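Local coordinates for tRNA threonylcarbamoyladenosine dehydratase (Escherichia coli, PDB 4D7A), which catalyses the ATP-dependent dehydration of N6-threonylcarbamoyladenosine at position 37 of tRNAs to its cyclic form, and can accept sulfur directly from the desulfurase CsdA in vitro, at residues 36-41 and 57-62; 124-129 and 251-256; 161-166 and 206-211; 149-154 and 199-204. All coordinates share one frame; numbering follows the deposited sequence.

Contact 1 (36-41 and 57-62); sequences VGIGGV and ITLIDM. With AMP (adenosine monophosphate), chain K.
Two hydrogen bonds join the loop at G37 and I38 to the end of strand 56-60. G37 N donates to I60 O at 2.9 Å, just past the parallel pairing of V36 with I60. I38 N donates to D61 OD2 at 2.8 Å in a nearly straight bond (168°). It reaches that oxygen on the anti side, 18° out of the carboxylate plane. D61 CG stands anti to the backbone N (chi1 -155°), which swings the carboxylate over to the I38 amide.

The same carboxylate meets the ribose of AMP. OD2 accepts from AMP O3' at 2.6 Å, and OD1 lies 2.6 Å from AMP O2' while also accepting from D63 N. This is the nucleotide site of a Rossmann-type fold: a glycine-rich loop follows the first strand, and an acidic residue after the second holds the ribose. Putting an alanine at D61 would probably leave the I38 amide and the ribose O3' without their shared acceptor. At the phosphate, G40 N donates to AMP O1P at 2.7 Å. A side chain at G39 or G40 would clash with the nucleotide.

Apolar contacts add to this. I38 CD1 touches L59 CD2 at 3.7 Å, the two side chains crossing at about a right angle. M89 of helix 85-96 packs on both. On the nucleotide side, V36 CG1 touches AMP C2 at 3.6 Å.

Contact 2 (124-129 and 251-256); sequences YVIDAI and VAVSHA. With AMP (adenosine monophosphate), chain K.
Y124 and I126 of strand 124-127 pack on A252, V253 and A256 of helix 242-266. This is helix-on-sheet packing in a Rossmann-like alpha/beta fold: the helix lies against one face of the central sheet. The two short axes run nearly antiparallel, at 161°, and come within 9.6 Å. No hydrogen bond crosses here, so shape does the work.

The main bump is the methyl of A256. Its CB sits over the centre of the Y124 ring, 3.7 Å from the centroid and 14° off the ring normal, a CH-pi contact. With only a methyl at A256, the helix backbone is also near: the ring lies against A256 CA and O. A serine in place of Y124 would take away this platform and is likely to open a gap beneath A256.

One helical turn before A256, I126 is the bump against A252 and V253. Its CG2, anti to the backbone N, meets A252 CB at 4.2 Å. The CD1 branch goes the other way. With chi2 at 180° it is fully extended and reaches V253 CG2 at 3.7 Å. The CB of V253 points away from the strand, yet its CG2, beside the backbone N, still meets I126. V253 also packs on A45, A48 and L49 of helix 42-51, and on M243 of the second subunit.

At the end of the strand, D127 OD1 accepts from I129 N at 3.0 Å, closing an Asx turn. Next to it, I129 CG2 rests against AMP N7 at 3.4 Å.

Contact 3 (161-166 and 206-211); sequences PTQIQV and STEALV. With NA (sodium ion), chain J.
The Q163 side chain lies across T207 and E208, crossing each at about a right angle. Its CG is anti to the carbonyl carbon (chi1 -72°), and the chain, extended beyond CG, then carries the amide over to T207 and E208. The amide is held at its oxygen: T207 OG1 donates to Q163 OE1 at 2.8 Å, in the carbonyl plane and on a lone pair. Q163 NE2 lies 3.8 Å from E208 CB and donates to D160 OD2, which helps to fix the amide's rotation.

The backbones also meet. T207 N donates to Q163 O at 3.2 Å, coming from 38° above the carbonyl plane. Beside it, I164 and S206 form an antiparallel non-hydrogen-bonded pair. T207 CG2 packs against the end of Q165, 4.0 Å from NE2. A water bridges the same two residues by donating to Q165 OE1 and T207 OG1.

Ions flank the contact. T162 O binds sodium at 2.4 Å, together with four waters and T162 O of the second subunit. Two of these waters donate to I164 O, tying strand 164-168 to the ion between the subunits.

The loop itself is tightly turned. S206 OG accepts from E208 N at 3.0 Å, an ST turn. The carboxylate of E208 accepts from I159 N and D160 N. This turn presents S206 O and E208 O to a potassium ion, whose site Q158 OE1 and Q174 O complete.

Contact 4 (149-154 and 199-204); sequences LVTTGG and LGVDCV. With GOL (glycerol), chain L.
V204, T151 and D202 bury the most surface where strands 149-152 and 202-206 run side by side. The strands are parallel neighbours in the central sheet of the alpha/beta fold. Both backbone polar atoms of T151 are bonded across the contact: N donates to D202 O at 2.9 Å, almost perfectly straight at 179°, and O accepts from V204 N at 2.8 Å. V204 O then accepts from G153 N at 2.9 Å.

V204 faces helix 242-266, where F248, V251 and A252 pack on it. T152 lies alongside, pointing the same way, with its CG2 4.0 Å from V204 CB. V150 CG2 comes to V204 CG2 at the same distance.

T151 points to the other face. Its OG1 is anti to the backbone N (chi1 -173°) and meets D127 OD2, in what is probably a hydrogen bond, though a very short one. That torsion leaves CG2 squeezed between the backbone N and the carbonyl carbon, where it touches C203 CB at 3.6 Å and V201 CG1.

D202 sits at the more open end. Its OD2 accepts from a water at 2.6 Å, and that water also donates to L149 O. Close by, L149 N donates to O2 of a glycerol, probably from the crystallisation liquor. H255 NE2 of helix 242-266 shares D202 OD2 with the water. Two donors on one carboxylate oxygen would be expected to favour the ionised acid, and its charge may in turn stabilise a protonated H255.

In the fold
From the N terminus, contact 1 closes first: a short beta-alpha-beta loop through helix 42-51 that sets the chain's first two strands side by side, with AMP at their C-terminal ends. Contact 2 opens afterwards, with 121 residues between its segments, tying strand 124-127 to the last helix, 242-266. Contacts 3 and 4 nest inside that long loop. They cross each other, because 149-154, 161-166, 199-204 and 206-211 alternate along the chain. Contact 4 joins two parallel strands; contact 3 adds strand 164-168 antiparallel at the sheet's edge. Backbone bonds of V36 with I126 and A128 join contacts 1 and 2. V166 packs on V251 and H255 between contacts 2 and 3, and I164 on V204 between contacts 3 and 4.

Contact 1 (36-41 and 57-62)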
loop_
_atom_site.group_PDB
_atom_site.type_symbol
_atom_site.label_atom_id
_atom_site.label_comp_id
_atom_site.label_asym_id
_atom_site.label_seq_id
_atom_site.Cartn_x
_atom_site.Cartn_y
_atom_site.Cartn_z
ATOM N N VAL B 36 11.233 9.055 -9.263
ATOM C CA VAL B 36 12.207 9.966 -8.657
ATOM C C VAL B 36 11.913 10.133 -7.169
ATOM O O VAL B 36 10.875 10.686 -6.781
ATOM C CB VAL B 36 12.212 11.348 -9.329
ATOM C CG1 VAL B 36 13.425 12.127 -8.845
ATOM C CG2 VAL B 36 12.251 11.209 -10.850
ATOM N N GLY B 37 12.833 9.643 -6.346
ATOM C CA GLY B 37 12.659 9.620 -4.902
ATOM C C GLY B 37 12.135 8.257 -4.496
ATOM O O GLY B 37 10.996 7.918 -4.790
ATOM N N ILE B 38 12.961 7.481 -3.809
ATOM C CA ILE B 38 12.590 6.114 -3.432
ATOM C C ILE B 38 12.374 6.061 -1.908
ATOM O O ILE B 38 12.994 5.261 -1.190
ATOM C CB ILE B 38 13.682 5.098 -3.886
ATOM C CG1 ILE B 38 14.096 5.375 -5.340
ATOM C CG2 ILE B 38 13.185 3.645 -3.763
ATOM C CD1 ILE B 38 12.925 5.309 -6.338
ATOM N N GLY B 39 11.492 6.928 -1.413
ATOM C CA GLY B 39 11.257 7.036 0.020
ATOM C C GLY B 39 9.897 6.524 0.455
ATOM O O GLY B 39 9.427 5.487 -0.026
ATOM N N GLY B 40 9.256 7.251 1.370
ATOM C CA GLY B 40 7.977 6.828 1.925
ATOM C C GLY B 40 6.897 6.630 0.871
ATOM O O GLY B 40 6.014 5.774 1.024
ATOM N N VAL B 41 6.951 7.415 -0.202
ATOM C CA VAL B 41 5.995 7.245 -1.301
ATOM C C VAL B 41 6.607 6.447 -2.451
ATOM O O VAL B 41 6.014 5.478 -2.946
ATOM C CB VAL B 41 5.493 8.619 -1.822
ATOM C CG1 VAL B 41 4.682 8.464 -3.114
ATOM C CG2 VAL B 41 4.662 9.321 -0.725
ATOM N N ILE B 57 12.202 0.019 -15.494
ATOM C CA ILE B 57 11.997 0.963 -14.399
ATOM C C ILE B 57 13.311 1.657 -14.104
ATOM O O ILE B 57 14.334 0.994 -13.936
ATOM C CB ILE B 57 11.494 0.256 -13.119
ATOM C CG1 ILE B 57 10.147 -0.446 -13.388
ATOM C CG2 ILE B 57 11.366 1.273 -11.989
ATOM C CD1 ILE B 57 9.676 -1.358 -12.240
ATOM N N THR B 58 13.295 2.983 -14.051
ATOM C CA THR B 58 14.473 3.709 -13.590
ATOM C C THR B 58 14.185 4.277 -12.202
ATOM O O THR B 58 13.091 4.816 -11.957
ATOM C CB THR B 58 14.866 4.848 -14.556
ATOM O OG1 THR B 58 15.319 4.285 -15.796
ATOM C CG2 THR B 58 15.992 5.695 -13.958
ATOM N N LEU B 59 15.154 4.129 -11.293
ATOM C CA LEU B 59 15.037 4.642 -9.932
ATOM C C LEU B 59 16.082 5.723 -9.700
ATOM O O LEU B 59 17.278 5.483 -9.913
ATOM C CB LEU B 59 15.243 3.534 -8.902
ATOM C CG LEU B 59 14.381 2.284 -9.056
ATOM C CD1 LEU B 59 14.754 1.283 -7.974
ATOM C CD2 LEU B 59 12.896 2.652 -8.970
ATOM N N ILE B 60 15.639 6.900 -9.264
ATOM C CA ILE B 60 16.571 8.009 -9.021
ATOM C C ILE B 60 16.519 8.481 -7.570
ATOM O O ILE B 60 15.511 9.015 -7.114
ATOM C CB ILE B 60 16.303 9.211 -9.961
ATOM C CG1 ILE B 60 16.226 8.738 -11.418
ATOM C CG2 ILE B 60 17.404 10.286 -9.775
ATOM C CD1 ILE B 60 16.145 9.870 -12.464
ATOM N N ASP B 61 17.623 8.274 -6.854
ATOM C CA ASP B 61 17.762 8.695 -5.459
ATOM C C ASP B 61 19.232 8.548 -5.081
ATOM O O ASP B 61 19.892 7.639 -5.579
ATOM C CB ASP B 61 16.893 7.830 -4.528
ATOM C CG ASP B 61 16.510 8.539 -3.235
ATOM O OD1 ASP B 61 17.329 9.320 -2.688
ATOM O OD2 ASP B 61 15.383 8.293 -2.745
ATOM N N MET B 62 19.748 9.421 -4.215
ATOM C CA MET B 62 21.134 9.269 -3.772
ATOM C C MET B 62 21.190 8.890 -2.293
ATOM O O MET B 62 22.280 8.704 -1.742
ATOM C CB MET B 62 21.966 10.558 -4.001
ATOM C CG MET B 62 23.480 10.306 -4.095
ATOM S SD MET B 62 24.579 11.748 -4.185
ATOM C CE MET B 62 23.913 12.703 -5.535
HETATM P P AMP K . 10.441 10.517 2.717
HETATM O O1P AMP K . 9.474 9.403 3.011
HETATM O O2P AMP K . 11.526 10.622 3.768
HETATM O O3P AMP K . 9.793 11.867 2.454
HETATM O "O5'" AMP K . 11.182 10.110 1.351
HETATM C "C5'" AMP K . 11.708 11.091 0.440
HETATM C "C4'" AMP K . 12.696 10.504 -0.553
HETATM O "O4'" AMP K . 12.882 11.401 -1.702
HETATM C "C3'" AMP K . 14.104 10.233 0.011
HETATM O "O3'" AMP K . 14.531 8.916 -0.341
HETATM C "C2'" AMP K . 14.982 11.263 -0.713
HETATM O "O2'" AMP K . 16.334 10.895 -0.893
HETATM C "C1'" AMP K . 14.256 11.408 -2.041
HETATM N N9 AMP K . 14.632 12.629 -2.771
HETATM C C8 AMP K . 14.651 13.865 -2.230
HETATM N N7 AMP K . 15.094 14.800 -3.111
HETATM C C5 AMP K . 15.403 14.155 -4.250
HETATM C C6 AMP K . 15.923 14.553 -5.581
HETATM N N6 AMP K . 16.214 15.835 -5.862
HETATM N N1 AMP K . 16.103 13.605 -6.517
HETATM C C2 AMP K . 15.838 12.305 -6.240
HETATM N N3 AMP K . 15.362 11.865 -5.061
HETATM C C4 AMP K . 15.121 12.722 -4.026
#

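Contact 2 (124-129 and 251-256)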
loop_
_atom_site.group_PDB
_atom_site.type_symbol
_atom_site.label_atom_id
_atom_site.label_comp_id
_atom_site.label_asym_id
_atom_site.label_seq_id
_atom_site.Cartn_x
_atom_site.Cartn_y
_atom_site.Cartn_z
ATOM N N TYR B 124 6.349 7.455 -18.504
ATOM C CA TYR B 124 5.747 8.193 -17.396
ATOM C C TYR B 124 6.808 8.503 -16.364
ATOM O O TYR B 124 7.745 7.727 -16.171
ATOM C CB TYR B 124 4.601 7.391 -16.723
ATOM C CG TYR B 124 3.310 8.184 -16.659
ATOM C CD1 TYR B 124 3.071 9.100 -15.625
ATOM C CD2 TYR B 124 2.340 8.032 -17.636
ATOM C CE1 TYR B 124 1.888 9.837 -15.577
ATOM C CE2 TYR B 124 1.158 8.766 -17.599
ATOM C CZ TYR B 124 0.937 9.664 -16.577
ATOM O OH TYR B 124 -0.239 10.394 -16.587
ATOM N N VAL B 125 6.629 9.614 -15.667
ATOM C CA VAL B 125 7.498 9.947 -14.540
ATOM C C VAL B 125 6.651 10.024 -13.291
ATOM O O VAL B 125 5.590 10.649 -13.308
ATOM C CB VAL B 125 8.231 11.284 -14.773
ATOM C CG1 VAL B 125 9.092 11.650 -13.553
ATOM C CG2 VAL B 125 9.098 11.171 -16.026
ATOM N N ILE B 126 7.082 9.330 -12.238
ATOM C CA ILE B 126 6.423 9.424 -10.935
ATOM C C ILE B 126 7.321 10.242 -10.010
ATOM O O ILE B 126 8.432 9.820 -9.636
ATOM C CB ILE B 126 6.122 8.035 -10.350
ATOM C CG1 ILE B 126 5.158 7.292 -11.299
ATOM C CG2 ILE B 126 5.505 8.150 -8.934
ATOM C CD1 ILE B 126 4.779 5.916 -10.851
ATOM N N ASP B 127 6.839 11.435 -9.671
ATOM C CA ASP B 127 7.608 12.357 -8.844
ATOM C C ASP B 127 7.266 12.136 -7.382
ATOM O O ASP B 127 6.175 12.491 -6.930
ATOM C CB ASP B 127 7.326 13.809 -9.230
ATOM C CG ASP B 127 7.699 14.770 -8.127
ATOM O OD1 ASP B 127 8.703 14.500 -7.436
ATOM O OD2 ASP B 127 6.986 15.778 -7.932
ATOM N N ALA B 128 8.210 11.559 -6.645
ATOM C CA ALA B 128 8.017 11.272 -5.225
ATOM C C ALA B 128 9.109 11.949 -4.418
ATOM O O ALA B 128 9.623 11.387 -3.446
ATOM C CB ALA B 128 8.007 9.762 -4.970
ATOM N N ILE B 129 9.468 13.158 -4.843
ATOM C CA ILE B 129 10.500 13.965 -4.187
ATOM C C ILE B 129 9.903 14.740 -3.012
ATOM O O ILE B 129 8.803 15.277 -3.124
ATOM C CB ILE B 129 11.138 14.958 -5.184
ATOM C CG1 ILE B 129 11.738 14.216 -6.383
ATOM C CG2 ILE B 129 12.171 15.827 -4.507
ATOM C CD1 ILE B 129 12.091 15.150 -7.537
ATOM N N VAL B 251 -1.652 4.983 -5.518
ATOM C CA VAL B 251 -2.609 5.791 -6.279
ATOM C C VAL B 251 -1.898 6.480 -7.463
ATOM O O VAL B 251 -2.445 6.562 -8.581
ATOM C CB VAL B 251 -3.316 6.818 -5.377
ATOM C CG1 VAL B 251 -4.079 7.864 -6.233
ATOM C CG2 VAL B 251 -4.287 6.085 -4.447
ATOM N N ALA B 252 -0.671 6.939 -7.241
ATOM C CA ALA B 252 0.102 7.525 -8.342
ATOM C C ALA B 252 0.304 6.512 -9.469
ATOM O O ALA B 252 0.168 6.857 -10.647
ATOM C CB ALA B 252 1.462 8.053 -7.845
ATOM N N VAL B 253 0.632 5.267 -9.113
ATOM C CA VAL B 253 0.848 4.240 -10.131
ATOM C C VAL B 253 -0.456 3.915 -10.860
ATOM O O VAL B 253 -0.476 3.862 -12.084
ATOM C CB VAL B 253 1.479 2.954 -9.527
ATOM C CG1 VAL B 253 1.432 1.797 -10.520
ATOM C CG2 VAL B 253 2.942 3.240 -9.079
ATOM N N SER B 254 -1.556 3.729 -10.124
ATOM C CA SER B 254 -2.827 3.445 -10.773
ATOM C C SER B 254 -3.225 4.562 -11.731
ATOM O O SER B 254 -3.692 4.300 -12.846
ATOM C CB SER B 254 -3.930 3.236 -9.726
ATOM O OG SER B 254 -3.752 1.981 -9.076
ATOM N N HIS B 255 -2.996 5.802 -11.311
ATOM C CA HIS B 255 -3.286 6.952 -12.164
ATOM C C HIS B 255 -2.460 6.924 -13.461
ATOM O O HIS B 255 -2.983 7.101 -14.581
ATOM C CB HIS B 255 -3.007 8.252 -11.398
ATOM C CG HIS B 255 -3.344 9.478 -12.178
ATOM N ND1 HIS B 255 -4.642 9.898 -12.375
ATOM C CD2 HIS B 255 -2.558 10.354 -12.846
ATOM C CE1 HIS B 255 -4.639 11.002 -13.100
ATOM N NE2 HIS B 255 -3.390 11.294 -13.405
ATOM N N ALA B 256 -1.167 6.690 -13.312
ATOM C CA ALA B 256 -0.286 6.629 -14.475
ATOM C C ALA B 256 -0.689 5.527 -15.460
ATOM O O ALA B 256 -0.780 5.760 -16.671
ATOM C CB ALA B 256 1.157 6.442 -14.019
HETATM P P AMP K . 10.441 10.517 2.717
HETATM O O1P AMP K . 9.474 9.403 3.011
HETATM O O2P AMP K . 11.526 10.622 3.768
HETATM O O3P AMP K . 9.793 11.867 2.454
HETATM O "O5'" AMP K . 11.182 10.110 1.351
HETATM C "C5'" AMP K . 11.708 11.091 0.440
HETATM C "C4'" AMP K . 12.696 10.504 -0.553
HETATM O "O4'" AMP K . 12.882 11.401 -1.702
HETATM C "C3'" AMP K . 14.104 10.233 0.011
HETATM O "O3'" AMP K . 14.531 8.916 -0.341
HETATM C "C2'" AMP K . 14.982 11.263 -0.713
HETATM O "O2'" AMP K . 16.334 10.895 -0.893
HETATM C "C1'" AMP K . 14.256 11.408 -2.041
HETATM N N9 AMP K . 14.632 12.629 -2.771
HETATM C C8 AMP K . 14.651 13.865 -2.230
HETATM N N7 AMP K . 15.094 14.800 -3.111
HETATM C C5 AMP K . 15.403 14.155 -4.250
HETATM C C6 AMP K . 15.923 14.553 -5.581
HETATM N N6 AMP K . 16.214 15.835 -5.862
HETATM N N1 AMP K . 16.103 13.605 -6.517
HETATM C C2 AMP K . 15.838 12.305 -6.240
HETATM N N3 AMP K . 15.362 11.865 -5.061
HETATM C C4 AMP K . 15.121 12.722 -4.026
#

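Contact 3 (161-166 and 206-211)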
loop_
_atom_site.group_PDB
_atom_site.type_symbol
_atom_site.label_atom_id
_atom_site.label_comp_id
_atom_site.label_asym_id
_atom_site.label_seq_id
_atom_site.Cartn_x
_atom_site.Cartn_y
_atom_site.Cartn_z
ATOM N N PRO B 161 -5.995 6.581 4.806
ATOM C CA PRO B 161 -5.766 6.320 3.370
ATOM C C PRO B 161 -7.008 6.487 2.492
ATOM O O PRO B 161 -6.844 6.610 1.280
ATOM C CB PRO B 161 -5.294 4.854 3.330
ATOM C CG PRO B 161 -5.004 4.480 4.772
ATOM C CD PRO B 161 -5.849 5.365 5.629
ATOM N N THR B 162 -8.212 6.491 3.064
ATOM C CA THR B 162 -9.405 6.573 2.223
ATOM C C THR B 162 -9.677 8.003 1.735
ATOM O O THR B 162 -10.591 8.200 0.941
ATOM C CB THR B 162 -10.685 6.084 2.962
ATOM O OG1 THR B 162 -10.988 6.986 4.036
ATOM C CG2 THR B 162 -10.490 4.683 3.529
ATOM N N GLN B 163 -8.894 8.993 2.184
ATOM C CA GLN B 163 -9.102 10.366 1.709
ATOM C C GLN B 163 -8.110 10.790 0.605
ATOM O O GLN B 163 -8.115 11.928 0.131
ATOM C CB GLN B 163 -9.024 11.346 2.893
ATOM C CG GLN B 163 -10.238 11.240 3.809
ATOM C CD GLN B 163 -10.274 12.345 4.837
ATOM O OE1 GLN B 163 -10.395 13.520 4.495
ATOM N NE2 GLN B 163 -10.154 11.975 6.108
ATOM N N ILE B 164 -7.301 9.844 0.158
ATOM C CA ILE B 164 -6.326 10.118 -0.895
ATOM C C ILE B 164 -6.999 10.142 -2.274
ATOM O O ILE B 164 -7.838 9.309 -2.587
ATOM C CB ILE B 164 -5.202 9.067 -0.856
ATOM C CG1 ILE B 164 -4.510 9.123 0.514
ATOM C CG2 ILE B 164 -4.225 9.231 -2.043
ATOM C CD1 ILE B 164 -3.554 7.945 0.749
ATOM N N GLN B 165 -6.647 11.130 -3.078
ATOM C CA GLN B 165 -7.218 11.255 -4.411
ATOM C C GLN B 165 -6.292 12.038 -5.329
ATOM O O GLN B 165 -5.207 12.433 -4.927
ATOM C CB GLN B 165 -8.590 11.902 -4.353
ATOM C CG GLN B 165 -8.670 13.146 -3.535
ATOM C CD GLN B 165 -10.085 13.415 -3.077
ATOM O OE1 GLN B 165 -10.636 12.686 -2.250
ATOM N NE2 GLN B 165 -10.691 14.458 -3.627
ATOM N N VAL B 166 -6.710 12.217 -6.575
ATOM C CA VAL B 166 -5.887 12.935 -7.548
ATOM C C VAL B 166 -6.592 14.187 -8.028
ATOM O O VAL B 166 -7.788 14.162 -8.305
ATOM C CB VAL B 166 -5.553 12.021 -8.755
ATOM C CG1 VAL B 166 -4.558 12.696 -9.701
ATOM C CG2 VAL B 166 -4.999 10.692 -8.249
ATOM N N SER B 206 -4.435 14.482 -0.304
ATOM C CA SER B 206 -5.496 13.973 0.562
ATOM C C SER B 206 -6.341 15.117 1.113
ATOM O O SER B 206 -5.825 16.211 1.352
ATOM C CB SER B 206 -4.905 13.153 1.699
ATOM O OG SER B 206 -5.903 12.847 2.659
ATOM N N THR B 207 -7.640 14.885 1.269
ATOM C CA THR B 207 -8.508 15.891 1.884
ATOM C C THR B 207 -8.362 15.937 3.408
ATOM O O THR B 207 -8.954 16.798 4.057
ATOM C CB THR B 207 -9.988 15.643 1.546
ATOM O OG1 THR B 207 -10.307 14.273 1.828
ATOM C CG2 THR B 207 -10.257 15.943 0.066
ATOM N N GLU B 208 -7.596 15.004 3.974
ATOM C CA GLU B 208 -7.459 14.885 5.435
ATOM C C GLU B 208 -6.745 16.083 6.060
ATOM O O GLU B 208 -5.723 16.530 5.546
ATOM C CB GLU B 208 -6.686 13.607 5.799
ATOM C CG GLU B 208 -6.538 13.385 7.303
ATOM C CD GLU B 208 -5.689 12.170 7.659
ATOM O OE1 GLU B 208 -5.315 11.400 6.746
ATOM O OE2 GLU B 208 -5.387 11.986 8.865
ATOM N N ALA B 209 -7.259 16.593 7.176
ATOM C CA ALA B 209 -6.559 17.664 7.869
ATOM C C ALA B 209 -5.264 17.133 8.494
ATOM O O ALA B 209 -5.244 16.048 9.074
ATOM C CB ALA B 209 -7.444 18.286 8.930
ATOM N N LEU B 210 -4.190 17.911 8.408
ATOM C CA LEU B 210 -2.896 17.441 8.890
ATOM C C LEU B 210 -2.862 17.230 10.389
ATOM O O LEU B 210 -3.437 18.011 11.148
ATOM C CB LEU B 210 -1.791 18.425 8.531
ATOM C CG LEU B 210 -1.399 18.507 7.075
ATOM C CD1 LEU B 210 -0.181 19.390 6.993
ATOM C CD2 LEU B 210 -1.105 17.103 6.555
ATOM N N VAL B 211 -2.161 16.170 10.783
ATOM C CA VAL B 211 -1.894 15.827 12.173
ATOM C C VAL B 211 -0.479 16.288 12.482
ATOM O O VAL B 211 0.477 15.775 11.894
ATOM C CB VAL B 211 -2.029 14.314 12.405
ATOM C CG1 VAL B 211 -1.693 13.939 13.851
ATOM C CG2 VAL B 211 -3.418 13.841 11.979
HETATM NA NA NA J . -10.989 6.965 -1.017
HETATM O O HOH W 1 -8.546 7.039 -1.348
HETATM O O HOH W 2 -10.581 9.067 -2.007
HETATM O O HOH W 3 -11.791 12.427 0.280
HETATM O O HOH W 4 -9.992 4.729 -0.620
HETATM O O HOH W 5 -13.077 6.006 -0.191
#

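Contact 4 (149-154 and 199-204)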
loop_
_atom_site.group_PDB
_atom_site.type_symbol
_atom_site.label_atom_id
_atom_site.label_comp_id
_atom_site.label_asym_id
_atom_site.label_seq_id
_atom_site.Cartn_x
_atom_site.Cartn_y
_atom_site.Cartn_z
ATOM N N LEU B 149 3.571 12.970 -16.340
ATOM C CA LEU B 149 4.093 13.017 -14.991
ATOM C C LEU B 149 2.931 12.994 -14.003
ATOM O O LEU B 149 1.868 13.559 -14.249
ATOM C CB LEU B 149 4.966 14.263 -14.773
ATOM C CG LEU B 149 5.492 14.481 -13.342
ATOM C CD1 LEU B 149 6.939 14.969 -13.334
ATOM C CD2 LEU B 149 4.603 15.450 -12.581
ATOM N N VAL B 150 3.117 12.303 -12.895
ATOM C CA VAL B 150 2.197 12.464 -11.782
ATOM C C VAL B 150 3.037 12.792 -10.570
ATOM O O VAL B 150 4.095 12.191 -10.348
ATOM C CB VAL B 150 1.295 11.206 -11.556
ATOM C CG1 VAL B 150 2.109 9.918 -11.429
ATOM C CG2 VAL B 150 0.369 11.424 -10.346
ATOM N N THR B 151 2.609 13.804 -9.822
ATOM C CA THR B 151 3.368 14.201 -8.669
ATOM C C THR B 151 2.574 13.870 -7.417
ATOM O O THR B 151 1.409 13.453 -7.470
ATOM C CB THR B 151 3.748 15.704 -8.706
ATOM O OG1 THR B 151 4.629 15.992 -7.608
ATOM C CG2 THR B 151 2.512 16.587 -8.621
ATOM N N THR B 152 3.255 13.950 -6.291
ATOM C CA THR B 152 2.635 13.602 -5.026
ATOM C C THR B 152 2.876 14.736 -4.056
ATOM O O THR B 152 3.965 15.309 -4.019
ATOM C CB THR B 152 3.193 12.257 -4.471
ATOM O OG1 THR B 152 4.626 12.268 -4.517
ATOM C CG2 THR B 152 2.720 11.096 -5.324
ATOM N N GLY B 153 1.858 15.099 -3.289
ATOM C CA GLY B 153 2.071 16.101 -2.275
ATOM C C GLY B 153 2.695 15.419 -1.068
ATOM O O GLY B 153 3.123 14.264 -1.135
ATOM N N GLY B 154 2.706 16.112 0.053
ATOM C CA GLY B 154 3.245 15.545 1.275
ATOM C C GLY B 154 2.343 14.450 1.811
ATOM O O GLY B 154 1.121 14.613 1.865
ATOM N N LEU B 199 -2.825 24.200 -13.223
ATOM C CA LEU B 199 -1.406 24.206 -13.577
ATOM C C LEU B 199 -1.074 23.167 -14.654
ATOM O O LEU B 199 0.013 23.188 -15.229
ATOM C CB LEU B 199 -0.543 23.947 -12.336
ATOM C CG LEU B 199 -0.411 25.150 -11.397
ATOM C CD1 LEU B 199 0.205 24.744 -10.071
ATOM C CD2 LEU B 199 0.436 26.225 -12.057
ATOM N N GLY B 200 -2.005 22.261 -14.925
ATOM C CA GLY B 200 -1.759 21.215 -15.905
ATOM C C GLY B 200 -0.772 20.182 -15.382
ATOM O O GLY B 200 0.013 19.612 -16.134
ATOM N N VAL B 201 -0.816 19.949 -14.075
ATOM C CA VAL B 201 0.023 18.947 -13.408
ATOM C C VAL B 201 -0.856 18.098 -12.501
ATOM O O VAL B 201 -1.521 18.629 -11.614
ATOM C CB VAL B 201 1.148 19.610 -12.567
ATOM C CG1 VAL B 201 1.998 18.560 -11.849
ATOM C CG2 VAL B 201 2.021 20.513 -13.438
ATOM N N ASP B 202 -0.870 16.784 -12.720
ATOM C CA ASP B 202 -1.679 15.875 -11.894
ATOM C C ASP B 202 -0.988 15.584 -10.564
ATOM O O ASP B 202 0.178 15.207 -10.546
ATOM C CB ASP B 202 -1.921 14.544 -12.624
ATOM C CG ASP B 202 -2.736 14.688 -13.905
ATOM O OD1 ASP B 202 -3.430 15.711 -14.083
ATOM O OD2 ASP B 202 -2.701 13.741 -14.733
ATOM N N CYS B 203 -1.717 15.709 -9.453
ATOM C CA CYS B 203 -1.108 15.579 -8.128
ATOM C C CYS B 203 -1.929 14.684 -7.180
ATOM O O CYS B 203 -3.117 14.904 -6.992
ATOM C CB CYS B 203 -0.939 16.971 -7.499
ATOM S SG CYS B 203 -0.074 16.963 -5.915
ATOM N N VAL B 204 -1.288 13.687 -6.590
ATOM C CA VAL B 204 -1.918 12.883 -5.545
ATOM C C VAL B 204 -1.895 13.675 -4.235
ATOM O O VAL B 204 -0.854 14.175 -3.826
ATOM C CB VAL B 204 -1.209 11.543 -5.350
ATOM C CG1 VAL B 204 -1.996 10.668 -4.323
ATOM C CG2 VAL B 204 -1.085 10.802 -6.690
HETATM C C1 GOL L . 0.521 15.975 -15.505
HETATM C C2 GOL L . 0.999 16.051 -16.982
HETATM O O2 GOL L . 1.413 14.768 -17.429
HETATM C C3 GOL L . 2.172 17.041 -17.107
HETATM O O3 GOL L . 3.101 16.704 -18.135
HETATM O O HOH W 6 -0.499 12.279 -14.736
#